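PDB 3ZRP: serine-pyruvate aminotransferase (AgxT) from Sulfolobus solfataricus, which probably transfers an amino group from serine to pyruvate, and perhaps from alanine to glyoxylate, using pyridoxal 5'-phosphate as cofactor. Local coordinates for residues Lys152-Lys155 / Tyr156-Leu159; Leu252-Ala255 / Phe256-Ile259; Val308-Pro311 / Gln312-Leu315; Ala352-Val355 / Ile356-Leu360. All blocks are in the same frame, centred on the assembly; numbering follows the deposited sequence. Where two conformers were deposited one is given.

In the fold
All four contacts are local and follow one another along the chain. Interaction 1 joins a helix to strand 157-163 of the mixed sheet. The far end of that strand carries D163 of the pyridoxal phosphate pocket. Interaction 2 lies on helix 246-262, where the side chain of L252 is about 12 Å from a bound cofactor. Interactions 3 and 4 belong to the smaller C-terminal part, and their centres are about 12 Å apart. They touch directly: V314 CG2 lies 3.8 Å from L360 CD2. Interaction 1 is far from this pair and across the chain's centre from it, with its centre about 44 Å from that of interaction 3.

Interaction 1. Residues Lys152-Lys155 / Tyr156-Leu159; sequences KIRK and YVEL
K155 runs out along the Y156 ring, and its aliphatic part covers one face. K155 CG stands 3.6 Å from the centroid of the Y156 ring, a CH-pi contact almost on the ring normal. At the edge of the same ring, K152 O approaches Y156 CE2 to 3.5 Å, near the ring plane. A type I turn from I153 to Y156 brings these groups together: Y156 N donates to I153 O at 2.8 Å.

R154 works on another side of the turn. Its CG is anti to the backbone N (chi1 -179°), and two further bends in the chain carry the guanidinium to the backbone carbonyls of V157 and E158. R154 NH2 bonds to V157 O at 3.0 Å. The acceptor lies in the guanidinium plane, but the donor stands above the carbonyl plane. A weak bond from R154 NH2 to E158 O (2.9 Å) adds to it. R154 NH1 forms a salt bridge with D181 and bonds to N179 O, so both terminal nitrogens are engaged.

The turn links helix 146-153 to parallel strand 157-163 in the central mixed sheet of this alpha/beta fold. I153 packs on V123 of helix 116-125 and on V131 of strand 128-134, and V157 also meets V131.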
loop_
_atom_site.group_PDB
_atom_site.type_symbol
_atom_site.label_atom_id
_atom_site.label_comp_id
_atom_site.label_asym_id
_atom_site.label_seq_id
_atom_site.Cartn_x
_atom_site.Cartn_y
_atom_site.Cartn_z
ATOM N N LYS A 152 32.658 12.644 2.677
ATOM C CA LYS A 152 33.814 11.830 2.349
ATOM C C LYS A 152 33.636 11.038 1.057
ATOM O O LYS A 152 34.574 10.936 0.268
ATOM C CB LYS A 152 34.168 10.889 3.501
ATOM C CG LYS A 152 34.719 11.618 4.745
ATOM C CD LYS A 152 35.323 10.626 5.725
ATOM C CE LYS A 152 35.830 11.317 6.995
ATOM N NZ LYS A 152 36.910 12.295 6.678
ATOM N N ILE A 153 32.439 10.489 0.833
ATOM C CA ILE A 153 32.265 9.514 -0.259
ATOM C C ILE A 153 31.684 10.037 -1.552
ATOM O O ILE A 153 31.786 9.348 -2.573
ATOM C CB ILE A 153 31.467 8.257 0.195
ATOM C CG1 ILE A 153 29.974 8.583 0.372
ATOM C CG2 ILE A 153 32.102 7.665 1.453
ATOM C CD1 ILE A 153 29.112 7.359 0.733
ATOM N N ARG A 154 31.102 11.245 -1.536
ATOM C CA ARG A 154 30.340 11.738 -2.684
ATOM C C ARG A 154 31.089 11.578 -4.015
ATOM O O ARG A 154 30.509 11.172 -5.025
ATOM C CB ARG A 154 29.919 13.192 -2.473
ATOM C CG ARG A 154 29.081 13.831 -3.598
ATOM C CD ARG A 154 27.707 13.182 -3.769
ATOM N NE ARG A 154 27.730 11.980 -4.610
ATOM C CZ ARG A 154 26.642 11.324 -5.018
ATOM N NH1 ARG A 154 25.445 11.746 -4.669
ATOM N NH2 ARG A 154 26.746 10.257 -5.791
ATOM N N LYS A 155 32.384 11.897 -4.012
ATOM C CA LYS A 155 33.151 11.929 -5.268
ATOM C C LYS A 155 33.547 10.537 -5.771
ATOM O O LYS A 155 33.997 10.388 -6.895
ATOM C CB LYS A 155 34.368 12.876 -5.136
ATOM C CG LYS A 155 35.659 12.237 -4.659
ATOM C CD LYS A 155 36.712 13.297 -4.313
ATOM C CE LYS A 155 36.665 13.624 -2.821
ATOM N NZ LYS A 155 36.449 15.069 -2.549
ATOM N N TYR A 156 33.356 9.503 -4.942
ATOM C CA TYR A 156 33.766 8.139 -5.300
ATOM C C TYR A 156 32.672 7.216 -5.817
ATOM O O TYR A 156 32.970 6.102 -6.283
ATOM C CB TYR A 156 34.495 7.479 -4.120
ATOM C CG TYR A 156 35.717 8.273 -3.720
ATOM C CD1 TYR A 156 36.858 8.298 -4.539
ATOM C CD2 TYR A 156 35.714 9.042 -2.561
ATOM C CE1 TYR A 156 37.980 9.063 -4.196
ATOM C CE2 TYR A 156 36.828 9.816 -2.206
ATOM C CZ TYR A 156 37.956 9.826 -3.032
ATOM O OH TYR A 156 39.052 10.567 -2.660
ATOM N N VAL A 157 31.414 7.651 -5.702
ATOM C CA VAL A 157 30.259 6.764 -5.982
ATOM C C VAL A 157 29.220 7.437 -6.842
ATOM O O VAL A 157 29.078 8.667 -6.817
ATOM C CB VAL A 157 29.616 6.180 -4.664
ATOM C CG1 VAL A 157 30.654 5.475 -3.859
ATOM C CG2 VAL A 157 28.963 7.262 -3.837
ATOM N N GLU A 158 28.516 6.653 -7.655
ATOM C CA GLU A 158 27.547 7.245 -8.574
ATOM C C GLU A 158 26.282 7.704 -7.839
ATOM O O GLU A 158 25.769 8.788 -8.100
ATOM C CB GLU A 158 27.189 6.265 -9.690
ATOM C CG GLU A 158 28.372 5.815 -10.554
ATOM C CD GLU A 158 27.954 4.808 -11.600
ATOM O OE1 GLU A 158 26.955 5.061 -12.309
ATOM O OE2 GLU A 158 28.593 3.745 -11.693
ATOM N N LEU A 159 25.796 6.875 -6.913
ATOM C CA LEU A 159 24.490 7.122 -6.279
ATOM C C LEU A 159 24.538 6.912 -4.771
ATOM O O LEU A 159 25.149 5.965 -4.299
ATOM C CB LEU A 159 23.413 6.202 -6.887
ATOM C CG LEU A 159 23.026 6.381 -8.353
ATOM C CD1 LEU A 159 22.074 5.238 -8.822
ATOM C CD2 LEU A 159 22.375 7.750 -8.578
#

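Interaction 2. Residues Leu252-Ala255 / Phe256-Ile259; sequences LAEA and FRLI
E254 and R257 form a salt bridge across one turn of the alpha-helix 246-262, in the i to i+3 spacing. The grip is side-on and uses two nitrogens. R257 NE bonds to E254 OE1 at 3.0 Å, and R257 NH2 bonds to E254 OE2 at 2.8 Å. Both bonds are nearly straight. The oxygens lie close to the guanidinium plane and are met on their syn sides, with the carboxylate plane turned 37° from the guanidinium. E254 reaches this place because its chain bends at chi2 (63°), which folds the carboxylate toward the next turn. An alanine here removes the carboxylate, and the R257 guanidinium, left without this mate, would probably be freer to turn. E254 also touches D16, which binds calcium in a structure of this protein.

F256 lies on another side of the helix. L252 flanks its ring at CE2, and L252 CD1 packs at 3.7 Å from F256 CE2. Both residues touch L199 of strand 197-202, and F256 also meets V47 of helix 31-48. These contacts pack this side of the helix on strand 197-202 and helix 31-48.

A255 takes part through its backbone and faces S193 with its small side chain. I259 N donates to A255 O at 2.9 Å, and I259 CG1 comes within 3.3 Å of the same A255 O.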
loop_
_atom_site.group_PDB
_atom_site.type_symbol
_atom_site.label_atom_id
_atom_site.label_comp_id
_atom_site.label_asym_id
_atom_site.label_seq_id
_atom_site.Cartn_x
_atom_site.Cartn_y
_atom_site.Cartn_z
ATOM N N LEU A 252 -2.139 12.385 4.877
ATOM C CA LEU A 252 -0.752 12.854 4.710
ATOM C C LEU A 252 -0.674 14.371 4.409
ATOM O O LEU A 252 0.199 15.063 4.939
ATOM C CB LEU A 252 0.022 12.040 3.631
ATOM C CG LEU A 252 1.507 12.439 3.416
ATOM C CD1 LEU A 252 2.369 12.230 4.694
ATOM C CD2 LEU A 252 2.160 11.723 2.222
ATOM N N ALA A 253 -1.564 14.882 3.558
ATOM C CA ALA A 253 -1.517 16.326 3.206
ATOM C C ALA A 253 -1.781 17.218 4.432
ATOM O O ALA A 253 -1.170 18.301 4.602
ATOM C CB ALA A 253 -2.512 16.637 2.086
ATOM N N GLU A 254 -2.686 16.743 5.279
ATOM C CA GLU A 254 -3.014 17.399 6.524
ATOM C C GLU A 254 -1.853 17.310 7.518
ATOM O O GLU A 254 -1.574 18.284 8.211
ATOM C CB GLU A 254 -4.290 16.795 7.123
ATOM C CG GLU A 254 -4.761 17.423 8.458
ATOM C CD GLU A 254 -5.144 18.923 8.363
ATOM O OE1 GLU A 254 -5.187 19.499 7.251
ATOM O OE2 GLU A 254 -5.411 19.522 9.426
ATOM N N ALA A 255 -1.189 16.150 7.616
ATOM C CA ALA A 255 0.035 16.077 8.432
ATOM C C ALA A 255 1.049 17.120 7.955
ATOM O O ALA A 255 1.629 17.855 8.771
ATOM C CB ALA A 255 0.646 14.668 8.412
ATOM N N PHE A 256 1.263 17.209 6.646
ATOM C CA PHE A 256 2.219 18.192 6.144
ATOM C C PHE A 256 1.796 19.648 6.434
ATOM O O PHE A 256 2.667 20.514 6.651
ATOM C CB PHE A 256 2.484 18.007 4.645
ATOM C CG PHE A 256 3.541 16.978 4.325
ATOM C CD1 PHE A 256 4.828 17.076 4.870
ATOM C CD2 PHE A 256 3.260 15.923 3.450
ATOM C CE1 PHE A 256 5.810 16.125 4.563
ATOM C CE2 PHE A 256 4.240 14.976 3.133
ATOM C CZ PHE A 256 5.512 15.074 3.693
ATOM N N ARG A 257 0.485 19.917 6.424
ATOM C CA ARG A 257 -0.021 21.272 6.757
ATOM C C ARG A 257 0.377 21.616 8.192
ATOM O O ARG A 257 0.928 22.678 8.445
ATOM C CB ARG A 257 -1.537 21.404 6.540
ATOM C CG ARG A 257 -2.057 22.877 6.482
ATOM C CD ARG A 257 -3.612 22.956 6.476
ATOM N NE ARG A 257 -4.197 22.323 7.665
ATOM C CZ ARG A 257 -4.290 22.897 8.869
ATOM N NH1 ARG A 257 -3.844 24.140 9.068
ATOM N NH2 ARG A 257 -4.836 22.229 9.880
ATOM N N LEU A 258 0.140 20.681 9.115
ATOM C CA LEU A 258 0.522 20.850 10.517
ATOM C C LEU A 258 2.043 20.991 10.738
ATOM O O LEU A 258 2.463 21.791 11.570
ATOM C CB LEU A 258 -0.061 19.724 11.356
ATOM C CG LEU A 258 -1.603 19.701 11.346
ATOM C CD1 LEU A 258 -2.143 18.479 12.081
ATOM C CD2 LEU A 258 -2.184 21.018 11.916
ATOM N N ILE A 259 2.846 20.254 9.969
ATOM C CA ILE A 259 4.316 20.329 10.045
ATOM C C ILE A 259 4.807 21.702 9.588
ATOM O O ILE A 259 5.658 22.310 10.256
ATOM C CB ILE A 259 5.001 19.172 9.241
ATOM C CG1 ILE A 259 4.727 17.821 9.921
ATOM C CG2 ILE A 259 6.496 19.406 9.100
ATOM C CD1 ILE A 259 5.194 16.583 9.119
#

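Interaction 3. Residues Val308-Pro311 / Gln312-Leu315; sequences VADP and QKVL
K313 folds back over D310, the N-cap residue of helix 311-319. Its side chain can be followed outward. K313 CB lies 3.5 Å from D310 O. K313 CG comes next and approaches D310 OD2 to 3.9 Å. The chain then runs extended until its last torsion (chi4 70°), which turns the amine toward the aspartate. K313 NZ ends 3.9 Å from D310 OD2, a long salt bridge. The two side chains cross at about a right angle. D310 OD2 lies equally far from K313 CG and K313 NZ. The D310 carboxylate also sits beside the first turn, where its negative charge probably suits the positive end of the helix dipole.

The backbone starts the helix at once. V314 N donates to D310 O at 3.0 Å, in the carbonyl plane. L315 N donates to P311 O at 2.9 Å. P311 fits the first helical position, where its lack of an N-H costs no helical bond. On the inner side, A309 CB meets V314 CG2 at 4.1 Å. These two residues, just before the N-cap and four after it, occupy the positions of a hydrophobic staple.

The loop comes from strand 301-305, and the E365 carboxylate accepts from the backbone N of A309. A309, K313 and V314 all touch L363, so the start of the helix packs against helix 346-363.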
loop_
_atom_site.group_PDB
_atom_site.type_symbol
_atom_site.label_atom_id
_atom_site.label_comp_id
_atom_site.label_asym_id
_atom_site.label_seq_id
_atom_site.Cartn_x
_atom_site.Cartn_y
_atom_site.Cartn_z
ATOM N N VAL A 308 18.124 -6.653 35.024
ATOM C CA VAL A 308 17.441 -7.677 35.809
ATOM C C VAL A 308 16.055 -8.011 35.269
ATOM O O VAL A 308 15.759 -9.176 34.992
ATOM C CB VAL A 308 17.363 -7.263 37.329
ATOM C CG1 VAL A 308 16.541 -8.262 38.120
ATOM C CG2 VAL A 308 18.760 -7.142 37.926
ATOM N N ALA A 309 15.200 -6.992 35.141
ATOM C CA ALA A 309 13.802 -7.175 34.733
ATOM C C ALA A 309 13.653 -7.721 33.305
ATOM O O ALA A 309 14.506 -7.472 32.442
ATOM C CB ALA A 309 13.043 -5.864 34.874
ATOM N N ASP A 310 12.566 -8.459 33.076
ATOM C CA ASP A 310 12.241 -9.024 31.760
ATOM C C ASP A 310 11.517 -7.976 30.908
ATOM O O ASP A 310 10.500 -7.434 31.343
ATOM C CB ASP A 310 11.379 -10.283 31.937
ATOM C CG ASP A 310 10.899 -10.884 30.610
ATOM O OD1 ASP A 310 11.582 -10.749 29.575
ATOM O OD2 ASP A 310 9.824 -11.511 30.617
ATOM N N PRO A 311 12.036 -7.686 29.699
ATOM C CA PRO A 311 11.448 -6.615 28.870
ATOM C C PRO A 311 9.965 -6.801 28.512
ATOM O O PRO A 311 9.248 -5.798 28.415
ATOM C CB PRO A 311 12.325 -6.611 27.613
ATOM C CG PRO A 311 13.610 -7.200 28.050
ATOM C CD PRO A 311 13.243 -8.248 29.070
ATOM N N GLN A 312 9.514 -8.047 28.332
ATOM C CA GLN A 312 8.099 -8.305 28.066
ATOM C C GLN A 312 7.239 -7.853 29.239
ATOM O O GLN A 312 6.246 -7.141 29.048
ATOM C CB GLN A 312 7.826 -9.779 27.741
ATOM C CG GLN A 312 8.040 -10.165 26.276
ATOM C CD GLN A 312 7.165 -9.381 25.294
ATOM O OE1 GLN A 312 7.638 -8.964 24.237
ATOM N NE2 GLN A 312 5.896 -9.171 25.647
ATOM N N LYS A 313 7.636 -8.250 30.453
ATOM C CA LYS A 313 6.947 -7.829 31.672
ATOM C C LYS A 313 6.916 -6.312 31.772
ATOM O O LYS A 313 5.896 -5.732 32.137
ATOM C CB LYS A 313 7.596 -8.440 32.919
ATOM C CG LYS A 313 7.285 -9.921 33.120
ATOM C CD LYS A 313 7.714 -10.394 34.512
ATOM C CE LYS A 313 7.383 -11.866 34.744
ATOM N NZ LYS A 313 8.237 -12.770 33.921
ATOM N N VAL A 314 8.030 -5.675 31.421
ATOM C CA VAL A 314 8.100 -4.211 31.399
ATOM C C VAL A 314 7.078 -3.635 30.412
ATOM O O VAL A 314 6.361 -2.690 30.752
ATOM C CB VAL A 314 9.534 -3.693 31.115
ATOM C CG1 VAL A 314 9.554 -2.176 30.928
ATOM C CG2 VAL A 314 10.464 -4.088 32.251
ATOM N N LEU A 315 6.985 -4.230 29.222
ATOM C CA LEU A 315 6.033 -3.774 28.196
ATOM C C LEU A 315 4.578 -3.938 28.634
ATOM O O LEU A 315 3.757 -3.041 28.424
ATOM C CB LEU A 315 6.257 -4.498 26.861
ATOM C CG LEU A 315 7.447 -4.158 25.944
ATOM C CD1 LEU A 315 7.263 -4.865 24.623
ATOM C CD2 LEU A 315 7.635 -2.668 25.721
#

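Interaction 4. Residues Ala352-Val355 / Ile356-Leu360; sequences AISV and IERTL
T359 turns its hydroxyl back to V355 O, one helical turn earlier. T359 OG1 is anti to its own carbonyl carbon (chi1 -51°), which brings it beside the backbone N and back toward the carbonyl of the preceding turn. V355 O accepts from two donors, T359 OG1 at 2.6 Å and T359 N at 3.0 Å, which reach it from opposite faces of the carbonyl plane. Such a hydroxyl bond to the carbonyl four residues back is familiar within alpha-helices. A valine in place of T359 would probably deprive V355 O of its second donor, leaving the ordinary helix bond there.

R358 has a less common start. Its CG stands between the backbone N and the carbonyl carbon (chi1 54°), and the chain then extends to NE. This brings R358 CG to 3.4 Å from S354 O and lays the guanidinium across V355. V355 CG2 rests over one guanidinium face, toward the rim, 4.0 Å from R358 NH2. R358 NE also has a long, weak ion pair with E321.

On a buried side, I356 CG1 approaches A352 O to 3.2 Å. I353 CD1 meets I356 CD1 at 4.2 Å.

Helix 346-363 is covered on several sides. V355 and T359 touch T318 of helix 311-319, I353 packs on I278 and L282 of helix 264-284, and I356 lies on F336 and I338 of strand 335-339.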
loop_
_atom_site.group_PDB
_atom_site.type_symbol
_atom_site.label_atom_id
_atom_site.label_comp_id
_atom_site.label_asym_id
_atom_site.label_seq_id
_atom_site.Cartn_x
_atom_site.Cartn_y
_atom_site.Cartn_z
ATOM N N ALA A 352 6.596 9.368 30.382
ATOM C CA ALA A 352 7.392 8.175 30.033
ATOM C C ALA A 352 8.349 7.741 31.167
ATOM O O ALA A 352 8.378 6.565 31.558
ATOM C CB ALA A 352 8.161 8.413 28.711
ATOM N N ILE A 353 9.114 8.687 31.683
ATOM C CA ILE A 353 10.071 8.425 32.773
ATOM C C ILE A 353 9.342 8.049 34.076
ATOM O O ILE A 353 9.755 7.107 34.782
ATOM C CB ILE A 353 11.053 9.595 32.952
ATOM C CG1 ILE A 353 11.918 9.756 31.697
ATOM C CG2 ILE A 353 11.962 9.414 34.187
ATOM C CD1 ILE A 353 12.668 8.463 31.276
ATOM N N SER A 354 8.241 8.745 34.368
ATOM C CA SER A 354 7.406 8.399 35.518
ATOM C C SER A 354 6.972 6.946 35.436
ATOM O O SER A 354 7.122 6.186 36.398
ATOM C CB SER A 354 6.174 9.300 35.597
ATOM O OG SER A 354 5.355 8.917 36.685
ATOM N N VAL A 355 6.443 6.565 34.276
ATOM C CA VAL A 355 5.946 5.202 34.047
ATOM C C VAL A 355 7.090 4.200 34.101
ATOM O O VAL A 355 6.944 3.107 34.654
ATOM C CB VAL A 355 5.159 5.095 32.711
ATOM C CG1 VAL A 355 4.748 3.679 32.416
ATOM C CG2 VAL A 355 3.919 5.971 32.767
ATOM N N ILE A 356 8.234 4.569 33.533
ATOM C CA ILE A 356 9.388 3.675 33.581
ATOM C C ILE A 356 9.817 3.432 35.044
ATOM O O ILE A 356 10.056 2.283 35.447
ATOM C CB ILE A 356 10.533 4.158 32.672
ATOM C CG1 ILE A 356 10.150 3.903 31.201
ATOM C CG2 ILE A 356 11.832 3.412 32.995
ATOM C CD1 ILE A 356 10.871 4.800 30.210
ATOM N N GLU A 357 9.877 4.505 35.827
ATOM C CA GLU A 357 10.264 4.390 37.238
ATOM C C GLU A 357 9.360 3.425 38.011
ATOM O O GLU A 357 9.855 2.467 38.611
ATOM C CB GLU A 357 10.343 5.762 37.914
ATOM C CG GLU A 357 10.932 5.709 39.315
ATOM C CD GLU A 357 11.448 7.045 39.805
ATOM O OE1 GLU A 357 11.854 7.902 38.988
ATOM O OE2 GLU A 357 11.459 7.237 41.038
ATOM N N ARG A 358 8.045 3.640 37.961
ATOM C CA ARG A 358 7.140 2.798 38.756
ATOM C C ARG A 358 6.983 1.365 38.241
ATOM O O ARG A 358 6.688 0.440 39.015
ATOM C CB ARG A 358 5.796 3.482 39.039
ATOM C CG ARG A 358 5.035 3.998 37.860
ATOM C CD ARG A 358 4.051 5.033 38.356
ATOM N NE ARG A 358 2.898 5.162 37.472
ATOM C CZ ARG A 358 2.616 6.236 36.744
ATOM N NH1 ARG A 358 3.402 7.301 36.790
ATOM N NH2 ARG A 358 1.531 6.243 35.979
ATOM N N THR A 359 7.225 1.165 36.951
ATOM C CA THR A 359 7.181 -0.175 36.395
ATOM C C THR A 359 8.430 -0.981 36.814
ATOM O O THR A 359 8.322 -2.148 37.216
ATOM C CB THR A 359 6.997 -0.141 34.868
ATOM O OG1 THR A 359 5.884 0.697 34.549
ATOM C CG2 THR A 359 6.753 -1.534 34.311
ATOM N N LEU A 360 9.600 -0.346 36.742
ATOM C CA LEU A 360 10.862 -1.015 37.086
ATOM C C LEU A 360 10.974 -1.304 38.592
ATOM O O LEU A 360 11.578 -2.307 38.993
ATOM C CB LEU A 360 12.066 -0.213 36.579
ATOM C CG LEU A 360 12.197 -0.067 35.061
ATOM C CD1 LEU A 360 13.531 0.569 34.667
ATOM C CD2 LEU A 360 12.014 -1.396 34.366
#